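Local atomic coordinates of arylamine n-acetyltransferase (Mycobacterium smegmatis, PDB entry 1W5R), a protein that catalyses, in its native form, transfer of an acetyl group to arylamines, probably from acetyl-coenzyme A as in its family. Residues Y82-L87 against N114-A119; A30-H35 against Y127-G132; A251-N254 against D259-D262. The protein carries 1 engineered substitution. All blocks are in the same frame, centred on the assembly; numbering follows the deposited sequence.

Overall arrangement
Contacts 1 and 2 share one buried region and lie 10 Å apart between centres. Strands 111-119 and 127-129 are antiparallel neighbours, joined by probable hydrogen bonds from Tyr127 N to Val118 O (2.7 Å) and from Leu116 N to Val129 O (2.9 Å). Their helices also meet, Leu87 CD1 lying 3.5 Å from Ile31 CD1. Contact 2 borders the probable active site: Asp130, next to its touching residues Val129 and Val131, hydrogen-bonds His113 and is probably the aspartate of the family's Cys-His-Asp triad. Contact 3 lies apart, on helix 245-255, after the five-stranded antiparallel sheet, and the loop beyond the helix; its centre is 28 Å from contact 1's and 23 Å from contact 2's.

Contact 1. Residues Y82-L87 against N114-A119; sequences YVLEEL and NVLSVA
Leu84 holds CG anti to its own carbonyl carbon (chi1 -64°) and CD1 anti to CA (chi2 176°), an extended side chain that carries the CD1 methyl out from the helix toward Leu116 and Val118. On the strand, Val118 turns CG1 anti to the backbone N (chi1 -180°), which leaves CG2 as the branch that faces the leucine. Leu84 CD1 comes within 3.9 Å of Val118 CG2, the two side chains crossing at about a right angle. The same methyl lies 4.2 Å from Leu116 CD1, a looser meeting of two leucine ends.

Leu116 CD1 and Val118 CG2 are themselves 4.6 Å apart, and Leu84 CD1 rests against both, two residues that point to the same side of the strand. One methyl thus makes the whole of this meeting between helix and strand, and the interface is correspondingly small, 93 Å² summed over both sides. The backbones stay well separated, with Leu84 CA 8.3 Å from Val118 CA. No hydrogen bond passes between the segments: the contact is purely apolar, and all three residues are buried. Ser117, between the two apolar residues, follows the strand's alternation, and its OG is hydrogen-bonded to Arg126 NE on the other face.

This is plain helix-on-sheet packing, the later part of helix 73-87 lying on one face of the larger antiparallel sheet. Strand 111-119 runs there between strands 90-98 and 127-129, with backbone bonds to both. Leu84 also touches Val91 of the first of these and Phe89 just before it. Elsewhere on the helix, Val83 and Leu87 pack on Leu8 of helix 8-14, while Tyr82 lies against helix 57-66.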
ATOM      1  N   TYR A  82     -20.958 -14.109 -24.939  1.00 13.77           N
ATOM      2  CA  TYR A  82     -22.224 -13.704 -25.566  1.00 14.29           C
ATOM      3  C   TYR A  82     -22.078 -12.366 -26.264  1.00 14.80           C
ATOM      4  O   TYR A  82     -22.555 -12.195 -27.397  1.00 15.72           O
ATOM      5  CB  TYR A  82     -23.345 -13.616 -24.527  1.00 14.25           C
ATOM      6  CG  TYR A  82     -23.724 -14.948 -23.909  1.00 14.15           C
ATOM      7  CD1 TYR A  82     -23.615 -15.165 -22.524  1.00 13.97           C
ATOM      8  CD2 TYR A  82     -24.207 -15.987 -24.704  1.00 14.47           C
ATOM      9  CE1 TYR A  82     -23.968 -16.398 -21.966  1.00 14.95           C
ATOM     10  CE2 TYR A  82     -24.560 -17.211 -24.161  1.00 14.76           C
ATOM     11  CZ  TYR A  82     -24.450 -17.414 -22.787  1.00 14.54           C
ATOM     12  OH  TYR A  82     -24.799 -18.621 -22.238  1.00 14.63           O
ATOM     13  N   VAL A  83     -21.405 -11.426 -25.607  1.00 14.63           N
ATOM     14  CA  VAL A  83     -21.218 -10.088 -26.163  1.00 15.15           C
ATOM     15  C   VAL A  83     -20.448 -10.160 -27.475  1.00 15.16           C
ATOM     16  O   VAL A  83     -20.864  -9.550 -28.477  1.00 15.37           O
ATOM     17  CB  VAL A  83     -20.496  -9.141 -25.175  1.00 14.69           C
ATOM     18  CG1 VAL A  83     -20.042  -7.880 -25.885  1.00 15.89           C
ATOM     19  CG2 VAL A  83     -21.396  -8.811 -24.019  1.00 15.01           C
ATOM     20  N   LEU A  84     -19.347 -10.910 -27.488  1.00 15.06           N
ATOM     21  CA  LEU A  84     -18.507 -10.968 -28.689  1.00 15.56           C
ATOM     22  C   LEU A  84     -19.222 -11.632 -29.860  1.00 16.24           C
ATOM     23  O   LEU A  84     -19.116 -11.162 -30.997  1.00 16.46           O
ATOM     24  CB  LEU A  84     -17.161 -11.628 -28.414  1.00 15.19           C
ATOM     25  CG  LEU A  84     -16.253 -10.886 -27.424  1.00 14.26           C
ATOM     26  CD1 LEU A  84     -15.023 -11.720 -27.190  1.00 13.69           C
ATOM     27  CD2 LEU A  84     -15.864  -9.451 -27.853  1.00 14.95           C
ATOM     28  N   GLU A  85     -19.952 -12.708 -29.572  1.00 17.32           N
ATOM     29  CA  GLU A  85     -20.817 -13.373 -30.552  1.00 19.11           C
ATOM     30  C   GLU A  85     -21.814 -12.416 -31.172  1.00 19.61           C
ATOM     31  O   GLU A  85     -21.998 -12.391 -32.404  1.00 19.82           O
ATOM     32  CB  GLU A  85     -21.614 -14.472 -29.867  1.00 19.98           C
ATOM     33  CG  GLU A  85     -20.879 -15.742 -29.729  1.00 21.67           C
ATOM     34  CD  GLU A  85     -21.786 -16.894 -29.351  1.00 21.34           C
ATOM     35  OE1 GLU A  85     -22.732 -16.711 -28.535  1.00 21.81           O
ATOM     36  OE2 GLU A  85     -21.518 -17.989 -29.859  1.00 21.43           O
ATOM     37  N   GLU A  86     -22.471 -11.636 -30.319  1.00 20.18           N
ATOM     38  CA  GLU A  86     -23.510 -10.724 -30.773  1.00 21.23           C
ATOM     39  C   GLU A  86     -22.902  -9.693 -31.715  1.00 21.09           C
ATOM     40  O   GLU A  86     -23.512  -9.335 -32.725  1.00 21.41           O
ATOM     41  CB  GLU A  86     -24.224 -10.067 -29.582  1.00 21.77           C
ATOM     42  CG  GLU A  86     -25.323  -9.054 -29.944  1.00 24.23           C
ATOM     43  CD  GLU A  86     -26.492  -9.649 -30.729  1.00 26.93           C
ATOM     44  OE1 GLU A  86     -26.694 -10.887 -30.715  1.00 28.36           O
ATOM     45  OE2 GLU A  86     -27.215  -8.856 -31.364  1.00 29.05           O
ATOM     46  N   LEU A  87     -21.677  -9.264 -31.405  1.00 20.56           N
ATOM     47  CA  LEU A  87     -20.988  -8.250 -32.197  1.00 20.35           C
ATOM     48  C   LEU A  87     -20.437  -8.756 -33.530  1.00 20.38           C
ATOM     49  O   LEU A  87     -20.089  -7.941 -34.388  1.00 20.83           O
ATOM     50  CB  LEU A  87     -19.879  -7.570 -31.371  1.00 20.27           C
ATOM     51  CG  LEU A  87     -20.332  -6.614 -30.254  1.00 20.45           C
ATOM     52  CD1 LEU A  87     -19.176  -6.163 -29.370  1.00 20.51           C
ATOM     53  CD2 LEU A  87     -21.045  -5.383 -30.809  1.00 20.99           C
ATOM     54  N   ASN A 114     -12.767 -21.255 -17.299  1.00  9.22           N
ATOM     55  CA  ASN A 114     -13.478 -21.117 -18.571  1.00  9.84           C
ATOM     56  C   ASN A 114     -12.848 -19.910 -19.247  1.00  9.74           C
ATOM     57  O   ASN A 114     -12.729 -18.851 -18.622  1.00 10.31           O
ATOM     58  CB  ASN A 114     -14.978 -20.908 -18.279  1.00 10.64           C
ATOM     59  CG  ASN A 114     -15.817 -20.477 -19.493  1.00 11.40           C
ATOM     60  OD1 ASN A 114     -16.767 -19.713 -19.322  1.00 14.73           O
ATOM     61  ND2 ASN A 114     -15.500 -20.976 -20.695  1.00 11.96           N
ATOM     62  N   VAL A 115     -12.396 -20.096 -20.494  1.00  9.63           N
ATOM     63  CA  VAL A 115     -11.797 -19.019 -21.281  1.00 10.28           C
ATOM     64  C   VAL A 115     -12.399 -19.033 -22.693  1.00 10.50           C
ATOM     65  O   VAL A 115     -13.180 -19.938 -23.024  1.00 10.94           O
ATOM     66  CB  VAL A 115     -10.241 -19.097 -21.340  1.00 10.28           C
ATOM     67  CG1 VAL A 115      -9.660 -19.032 -19.940  1.00 10.98           C
ATOM     68  CG2 VAL A 115      -9.752 -20.357 -22.084  1.00 10.75           C
ATOM     69  N   LEU A 116     -12.053 -18.034 -23.507  1.00 11.15           N
ATOM     70  CA  LEU A 116     -12.619 -17.933 -24.856  1.00 11.39           C
ATOM     71  C   LEU A 116     -11.549 -18.099 -25.913  1.00 12.00           C
ATOM     72  O   LEU A 116     -10.422 -17.618 -25.739  1.00 12.12           O
ATOM     73  CB  LEU A 116     -13.294 -16.581 -25.064  1.00 11.67           C
ATOM     74  CG  LEU A 116     -14.355 -16.216 -24.023  1.00 10.30           C
ATOM     75  CD1 LEU A 116     -14.859 -14.798 -24.293  1.00 11.94           C
ATOM     76  CD2 LEU A 116     -15.499 -17.244 -24.025  1.00 11.28           C
ATOM     77  N   SER A 117     -11.912 -18.781 -26.997  1.00 11.97           N
ATOM     78  CA  SER A 117     -11.093 -18.776 -28.199  1.00 12.84           C
ATOM     79  C   SER A 117     -11.885 -18.016 -29.267  1.00 13.56           C
ATOM     80  O   SER A 117     -12.995 -18.433 -29.646  1.00 13.52           O
ATOM     81  CB  SER A 117     -10.754 -20.196 -28.626  1.00 13.01           C
ATOM     82  OG  SER A 117     -10.165 -20.183 -29.916  1.00 13.41           O
ATOM     83  N   VAL A 118     -11.332 -16.886 -29.712  1.00 14.25           N
ATOM     84  CA  VAL A 118     -12.077 -15.907 -30.507  1.00 15.27           C
ATOM     85  C   VAL A 118     -11.436 -15.716 -31.881  1.00 16.95           C
ATOM     86  O   VAL A 118     -10.224 -15.557 -31.987  1.00 16.91           O
ATOM     87  CB  VAL A 118     -12.169 -14.546 -29.766  1.00 15.01           C
ATOM     88  CG1 VAL A 118     -12.937 -13.503 -30.556  1.00 15.18           C
ATOM     89  CG2 VAL A 118     -12.803 -14.725 -28.387  1.00 13.80           C
ATOM     90  N   ALA A 119     -12.266 -15.753 -32.920  1.00 18.70           N
ATOM     91  CA  ALA A 119     -11.811 -15.469 -34.281  1.00 20.70           C
ATOM     92  C   ALA A 119     -12.475 -14.199 -34.792  1.00 22.58           C
ATOM     93  O   ALA A 119     -13.653 -13.955 -34.526  1.00 21.17           O
ATOM     94  CB  ALA A 119     -12.131 -16.641 -35.205  1.00 21.21           C
TER

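Contact 2. Residues A30-H35 against Y127-G132; sequences AIVAAH and YLVDVG
The imidazole of His35 carries Val131 CG2 over one face, 3.7 Å from the ring centroid and 20° off the normal, a CH-pi contact. The methyl is displaced toward the rim, closest to NE2 at 3.5 Å. The ring nitrogens are both engaged: ND1 is hydrogen-bonded to Tyr11 OH and NE2 to His76 ND1, the two imidazole planes meeting at about 60°. This should fix the rotation of the ring and present its face to the valine.

Val131 sets CG1 anti to its carbonyl carbon (chi1 -62°), which leaves CG2 between the backbone N and the carbonyl carbon, over the ring, while CG1 meets another helix residue, 3.8 Å from Val32 CG1. The other branch of Val32, CG2, reaches Val129 CG1 at 3.9 Å, so Val32 bridges the last residue of the strand and Val131 in the loop beyond it.

Asp130, between them, points the opposite way. Its OD1 accepts Gly132 N at 3.0 Å, an Asx turn, as well as Asn77 ND2, and OD2 binds His113 NE2, consistent with the aspartate-histidine pair of the family's catalytic triad. The turn and Asn77 OD1, which accepts from Val131 N, hold the chain leaving the strand.

Helix 25-38 thus covers the end of strand 127-129, with Leu80 of helix 73-87 touching both Val129 and Val131, and strand 111-119 hydrogen-bonded to it as its antiparallel neighbour.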
ATOM      1  N   ALA A  30     -10.050  -3.114 -27.191  1.00 13.97           N
ATOM      2  CA  ALA A  30     -10.753  -2.073 -26.446  1.00 13.92           C
ATOM      3  C   ALA A  30     -11.758  -2.653 -25.459  1.00 13.67           C
ATOM      4  O   ALA A  30     -11.864  -2.178 -24.325  1.00 13.92           O
ATOM      5  CB  ALA A  30     -11.445  -1.096 -27.405  1.00 13.91           C
ATOM      6  N   ILE A  31     -12.495  -3.676 -25.893  1.00 13.35           N
ATOM      7  CA  ILE A  31     -13.499  -4.300 -25.027  1.00 13.06           C
ATOM      8  C   ILE A  31     -12.844  -5.002 -23.829  1.00 12.09           C
ATOM      9  O   ILE A  31     -13.298  -4.834 -22.706  1.00 12.50           O
ATOM     10  CB  ILE A  31     -14.407  -5.260 -25.815  1.00 13.25           C
ATOM     11  CG1 ILE A  31     -15.342  -4.454 -26.731  1.00 15.12           C
ATOM     12  CG2 ILE A  31     -15.225  -6.153 -24.864  1.00 14.66           C
ATOM     13  CD1 ILE A  31     -16.323  -5.297 -27.511  1.00 17.60           C
ATOM     14  N   VAL A  32     -11.783  -5.765 -24.074  1.00 11.79           N
ATOM     15  CA  VAL A  32     -11.074  -6.450 -22.968  1.00 11.61           C
ATOM     16  C   VAL A  32     -10.600  -5.412 -21.933  1.00 11.37           C
ATOM     17  O   VAL A  32     -10.807  -5.582 -20.732  1.00 11.31           O
ATOM     18  CB  VAL A  32      -9.892  -7.312 -23.501  1.00 11.25           C
ATOM     19  CG1 VAL A  32      -8.963  -7.786 -22.360  1.00 11.32           C
ATOM     20  CG2 VAL A  32     -10.405  -8.514 -24.282  1.00 11.95           C
ATOM     21  N   ALA A  33      -9.989  -4.322 -22.397  1.00 11.43           N
ATOM     22  CA  ALA A  33      -9.489  -3.299 -21.486  1.00 11.50           C
ATOM     23  C   ALA A  33     -10.616  -2.628 -20.690  1.00 11.73           C
ATOM     24  O   ALA A  33     -10.485  -2.371 -19.495  1.00 12.06           O
ATOM     25  CB  ALA A  33      -8.665  -2.248 -22.256  1.00 11.51           C
ATOM     26  N   ALA A  34     -11.732  -2.349 -21.359  1.00 11.50           N
ATOM     27  CA  ALA A  34     -12.852  -1.697 -20.698  1.00 11.88           C
ATOM     28  C   ALA A  34     -13.517  -2.632 -19.686  1.00 11.49           C
ATOM     29  O   ALA A  34     -13.854  -2.226 -18.567  1.00 12.21           O
ATOM     30  CB  ALA A  34     -13.870  -1.234 -21.743  1.00 11.92           C
ATOM     31  N   HIS A  35     -13.682  -3.889 -20.083  1.00 10.53           N
ATOM     32  CA  HIS A  35     -14.221  -4.908 -19.182  1.00 10.47           C
ATOM     33  C   HIS A  35     -13.321  -5.064 -17.939  1.00 10.46           C
ATOM     34  O   HIS A  35     -13.811  -5.056 -16.797  1.00 10.07           O
ATOM     35  CB  HIS A  35     -14.387  -6.221 -19.948  1.00 10.85           C
ATOM     36  CG  HIS A  35     -15.117  -7.294 -19.197  1.00 10.50           C
ATOM     37  ND1 HIS A  35     -16.299  -7.839 -19.660  1.00 10.74           N
ATOM     38  CD2 HIS A  35     -14.826  -7.945 -18.043  1.00 10.21           C
ATOM     39  CE1 HIS A  35     -16.704  -8.778 -18.821  1.00 11.14           C
ATOM     40  NE2 HIS A  35     -15.830  -8.861 -17.832  1.00 10.70           N
ATOM     41  N   TYR A 127      -7.694 -16.064 -31.137  1.00 17.30           N
ATOM     42  CA  TYR A 127      -7.155 -15.351 -29.989  1.00 16.28           C
ATOM     43  C   TYR A 127      -7.680 -15.928 -28.690  1.00 15.01           C
ATOM     44  O   TYR A 127      -8.871 -16.242 -28.577  1.00 15.07           O
ATOM     45  CB  TYR A 127      -7.520 -13.874 -30.071  1.00 17.84           C
ATOM     46  CG  TYR A 127      -6.815 -13.205 -31.213  1.00 19.44           C
ATOM     47  CD1 TYR A 127      -7.331 -13.267 -32.512  1.00 20.86           C
ATOM     48  CD2 TYR A 127      -5.604 -12.556 -31.005  1.00 20.18           C
ATOM     49  CE1 TYR A 127      -6.646 -12.663 -33.579  1.00 21.56           C
ATOM     50  CE2 TYR A 127      -4.926 -11.951 -32.049  1.00 21.12           C
ATOM     51  CZ  TYR A 127      -5.442 -12.008 -33.323  1.00 21.41           C
ATOM     52  OH  TYR A 127      -4.732 -11.400 -34.335  1.00 22.94           O
ATOM     53  N   LEU A 128      -6.782 -16.082 -27.723  1.00 12.83           N
ATOM     54  CA  LEU A 128      -7.191 -16.369 -26.347  1.00 11.72           C
ATOM     55  C   LEU A 128      -7.683 -15.094 -25.689  1.00 11.79           C
ATOM     56  O   LEU A 128      -7.002 -14.062 -25.711  1.00 11.37           O
ATOM     57  CB  LEU A 128      -6.033 -16.970 -25.551  1.00 11.58           C
ATOM     58  CG  LEU A 128      -6.340 -17.267 -24.072  1.00 10.50           C
ATOM     59  CD1 LEU A 128      -7.467 -18.286 -23.919  1.00 11.16           C
ATOM     60  CD2 LEU A 128      -5.075 -17.697 -23.367  1.00 11.38           C
ATOM     61  N   VAL A 129      -8.881 -15.164 -25.112  1.00 11.01           N
ATOM     62  CA  VAL A 129      -9.457 -14.031 -24.396  1.00 10.66           C
ATOM     63  C   VAL A 129      -9.887 -14.548 -23.029  1.00 10.41           C
ATOM     64  O   VAL A 129     -10.581 -15.561 -22.930  1.00 10.36           O
ATOM     65  CB  VAL A 129     -10.655 -13.421 -25.166  1.00 11.06           C
ATOM     66  CG1 VAL A 129     -11.314 -12.338 -24.345  1.00 12.64           C
ATOM     67  CG2 VAL A 129     -10.164 -12.852 -26.512  1.00 12.46           C
ATOM     68  N   ASP A 130      -9.446 -13.862 -21.979  1.00  9.39           N
ATOM     69  CA  ASP A 130      -9.777 -14.299 -20.625  1.00  9.24           C
ATOM     70  C   ASP A 130      -9.833 -13.076 -19.743  1.00  9.24           C
ATOM     71  O   ASP A 130      -8.804 -12.511 -19.401  1.00 10.19           O
ATOM     72  CB  ASP A 130      -8.719 -15.289 -20.127  1.00  9.58           C
ATOM     73  CG  ASP A 130      -8.950 -15.750 -18.685  1.00  9.47           C
ATOM     74  OD1 ASP A 130     -10.030 -15.473 -18.110  1.00  8.55           O
ATOM     75  OD2 ASP A 130      -8.035 -16.419 -18.140  1.00  9.34           O
ATOM     76  N   VAL A 131     -11.044 -12.651 -19.416  1.00  8.51           N
ATOM     77  CA  VAL A 131     -11.236 -11.514 -18.519  1.00  8.45           C
ATOM     78  C   VAL A 131     -11.748 -11.987 -17.149  1.00  8.09           C
ATOM     79  O   VAL A 131     -12.208 -11.179 -16.336  1.00  8.46           O
ATOM     80  CB  VAL A 131     -12.166 -10.436 -19.127  1.00  9.37           C
ATOM     81  CG1 VAL A 131     -11.548  -9.855 -20.414  1.00 10.07           C
ATOM     82  CG2 VAL A 131     -13.566 -11.010 -19.400  1.00 10.25           C
ATOM     83  N   GLY A 132     -11.662 -13.295 -16.911  1.00  8.21           N
ATOM     84  CA  GLY A 132     -12.279 -13.894 -15.733  1.00  8.60           C
ATOM     85  C   GLY A 132     -11.373 -14.570 -14.725  1.00  8.36           C
ATOM     86  O   GLY A 132     -11.873 -15.213 -13.787  1.00  9.50           O
TER

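Contact 3. Residues A251-N254 against D259-D262; sequences AIVN and DLGD
Ile252 and Val253 meet Leu260 in a short-range apolar contact, where the chain folds back on the end of helix 245-255 after only a few residues. This helix follows the smaller antiparallel sheet, and the segment 259-262 lies in the connection toward helix 268-274. The helix turn at 251-254 is wider than usual, of pi type, and a backbone hydrogen bond between Ile252 and Ile258 ties the returning chain to it.

Leu260 is the wedge. Its CG stands anti to its carbonyl carbon (chi1 -68°), sending the forked end toward the helix, with CD1 nearest Val253 and CD2 nearest Ile252. CD1 lies 3.7 Å from Val253 CG2 and is also within reach of the isoleucine methyl CG2, while CD2 lies 3.9 Å from Ile252 CG2. The fork's branch point is gripped too: Leu260 CG is 4.0 Å from Val253 CG2 and 4.1 Å from Ile252 CG2. Ile252 crosses the leucine at about a right angle, whereas Val253 approaches it on a slant. Ile252 is buried and rests also on Leu211 and Ile258; Val253 is partly exposed.

Asp259 turns away from the helix and organises its own loop. Its OD1 accepts Gly261 N at 3.0 Å in an Asx turn, a bent bond (136° at the hydrogen) that arrives from above the carboxylate plane. Just beyond, Asp262 makes salt bridges to Arg69 through OD1 and to Arg67 through OD2.

Between the two segments, then, there are methyl contacts without directional preference and no hydrogen bond; the polar bonds nearby either stay within the loop, as the Asx turn does, or run from Asp262 to the two arginines.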
ATOM      1  N   ALA A 251     -14.165  -1.297   1.101  1.00 19.97           N
ATOM      2  CA  ALA A 251     -13.346  -1.502  -0.095  1.00 19.70           C
ATOM      3  C   ALA A 251     -14.189  -2.115  -1.209  1.00 19.48           C
ATOM      4  O   ALA A 251     -14.144  -1.667  -2.355  1.00 19.74           O
ATOM      5  CB  ALA A 251     -12.135  -2.377   0.220  1.00 19.96           C
ATOM      6  N   ILE A 252     -14.993  -3.116  -0.849  1.00 19.38           N
ATOM      7  CA  ILE A 252     -15.853  -3.796  -1.816  1.00 19.54           C
ATOM      8  C   ILE A 252     -16.777  -2.798  -2.531  1.00 19.84           C
ATOM      9  O   ILE A 252     -16.897  -2.804  -3.752  1.00 19.35           O
ATOM     10  CB  ILE A 252     -16.647  -4.927  -1.127  1.00 18.85           C
ATOM     11  CG1 ILE A 252     -15.721  -6.110  -0.806  1.00 19.07           C
ATOM     12  CG2 ILE A 252     -17.831  -5.387  -1.990  1.00 18.23           C
ATOM     13  CD1 ILE A 252     -16.368  -7.185   0.068  1.00 19.59           C
ATOM     14  N   VAL A 253     -17.395  -1.913  -1.757  1.00 21.41           N
ATOM     15  CA  VAL A 253     -18.360  -0.954  -2.312  1.00 23.31           C
ATOM     16  C   VAL A 253     -17.681   0.204  -3.064  1.00 24.18           C
ATOM     17  O   VAL A 253     -18.077   0.552  -4.179  1.00 24.44           O
ATOM     18  CB  VAL A 253     -19.286  -0.399  -1.197  1.00 23.83           C
ATOM     19  CG1 VAL A 253     -20.279   0.612  -1.762  1.00 24.26           C
ATOM     20  CG2 VAL A 253     -20.031  -1.529  -0.526  1.00 23.55           C
ATOM     21  N   ASN A 254     -16.653   0.774  -2.452  1.00 25.72           N
ATOM     22  CA  ASN A 254     -16.082   2.039  -2.925  1.00 26.87           C
ATOM     23  C   ASN A 254     -14.782   1.941  -3.727  1.00 27.08           C
ATOM     24  O   ASN A 254     -14.511   2.793  -4.583  1.00 28.06           O
ATOM     25  CB  ASN A 254     -15.954   3.018  -1.755  1.00 27.31           C
ATOM     26  CG  ASN A 254     -17.306   3.379  -1.160  1.00 28.28           C
ATOM     27  OD1 ASN A 254     -17.586   3.085  -0.002  1.00 29.23           O
ATOM     28  ND2 ASN A 254     -18.166   3.985  -1.969  1.00 29.37           N
ATOM     29  N   ASP A 259     -22.267  -3.134  -5.665  1.00 23.55           N
ATOM     30  CA  ASP A 259     -23.469  -2.792  -4.907  1.00 25.93           C
ATOM     31  C   ASP A 259     -23.899  -3.956  -4.009  1.00 26.98           C
ATOM     32  O   ASP A 259     -24.410  -4.965  -4.502  1.00 27.70           O
ATOM     33  CB  ASP A 259     -24.596  -2.408  -5.875  1.00 26.25           C
ATOM     34  CG  ASP A 259     -25.922  -2.123  -5.166  1.00 27.58           C
ATOM     35  OD1 ASP A 259     -25.913  -1.801  -3.958  1.00 29.32           O
ATOM     36  OD2 ASP A 259     -26.973  -2.217  -5.830  1.00 29.81           O
ATOM     37  N   LEU A 260     -23.690  -3.806  -2.702  1.00 28.43           N
ATOM     38  CA  LEU A 260     -24.054  -4.842  -1.717  1.00 29.64           C
ATOM     39  C   LEU A 260     -25.532  -4.807  -1.301  1.00 30.58           C
ATOM     40  O   LEU A 260     -26.021  -5.726  -0.635  1.00 30.57           O
ATOM     41  CB  LEU A 260     -23.150  -4.765  -0.485  1.00 29.83           C
ATOM     42  CG  LEU A 260     -21.665  -5.124  -0.626  1.00 30.16           C
ATOM     43  CD1 LEU A 260     -20.948  -4.866   0.685  1.00 30.68           C
ATOM     44  CD2 LEU A 260     -21.465  -6.575  -1.059  1.00 29.73           C
ATOM     45  N   GLY A 261     -26.233  -3.744  -1.690  1.00 31.40           N
ATOM     46  CA  GLY A 261     -27.690  -3.684  -1.548  1.00 32.38           C
ATOM     47  C   GLY A 261     -28.356  -4.893  -2.189  1.00 32.78           C
ATOM     48  O   GLY A 261     -29.382  -5.374  -1.706  1.00 33.44           O
ATOM     49  N   ASP A 262     -27.747  -5.379  -3.273  1.00 33.16           N
ATOM     50  CA  ASP A 262     -28.119  -6.636  -3.946  1.00 33.14           C
ATOM     51  C   ASP A 262     -28.235  -7.827  -2.978  1.00 32.68           C
ATOM     52  O   ASP A 262     -29.029  -8.743  -3.207  1.00 32.77           O
ATOM     53  CB  ASP A 262     -27.100  -6.922  -5.075  1.00 33.62           C
ATOM     54  CG  ASP A 262     -27.114  -8.382  -5.566  1.00 34.59           C
ATOM     55  OD1 ASP A 262     -26.866  -9.302  -4.766  1.00 36.78           O
ATOM     56  OD2 ASP A 262     -27.326  -8.613  -6.770  1.00 35.82           O
TER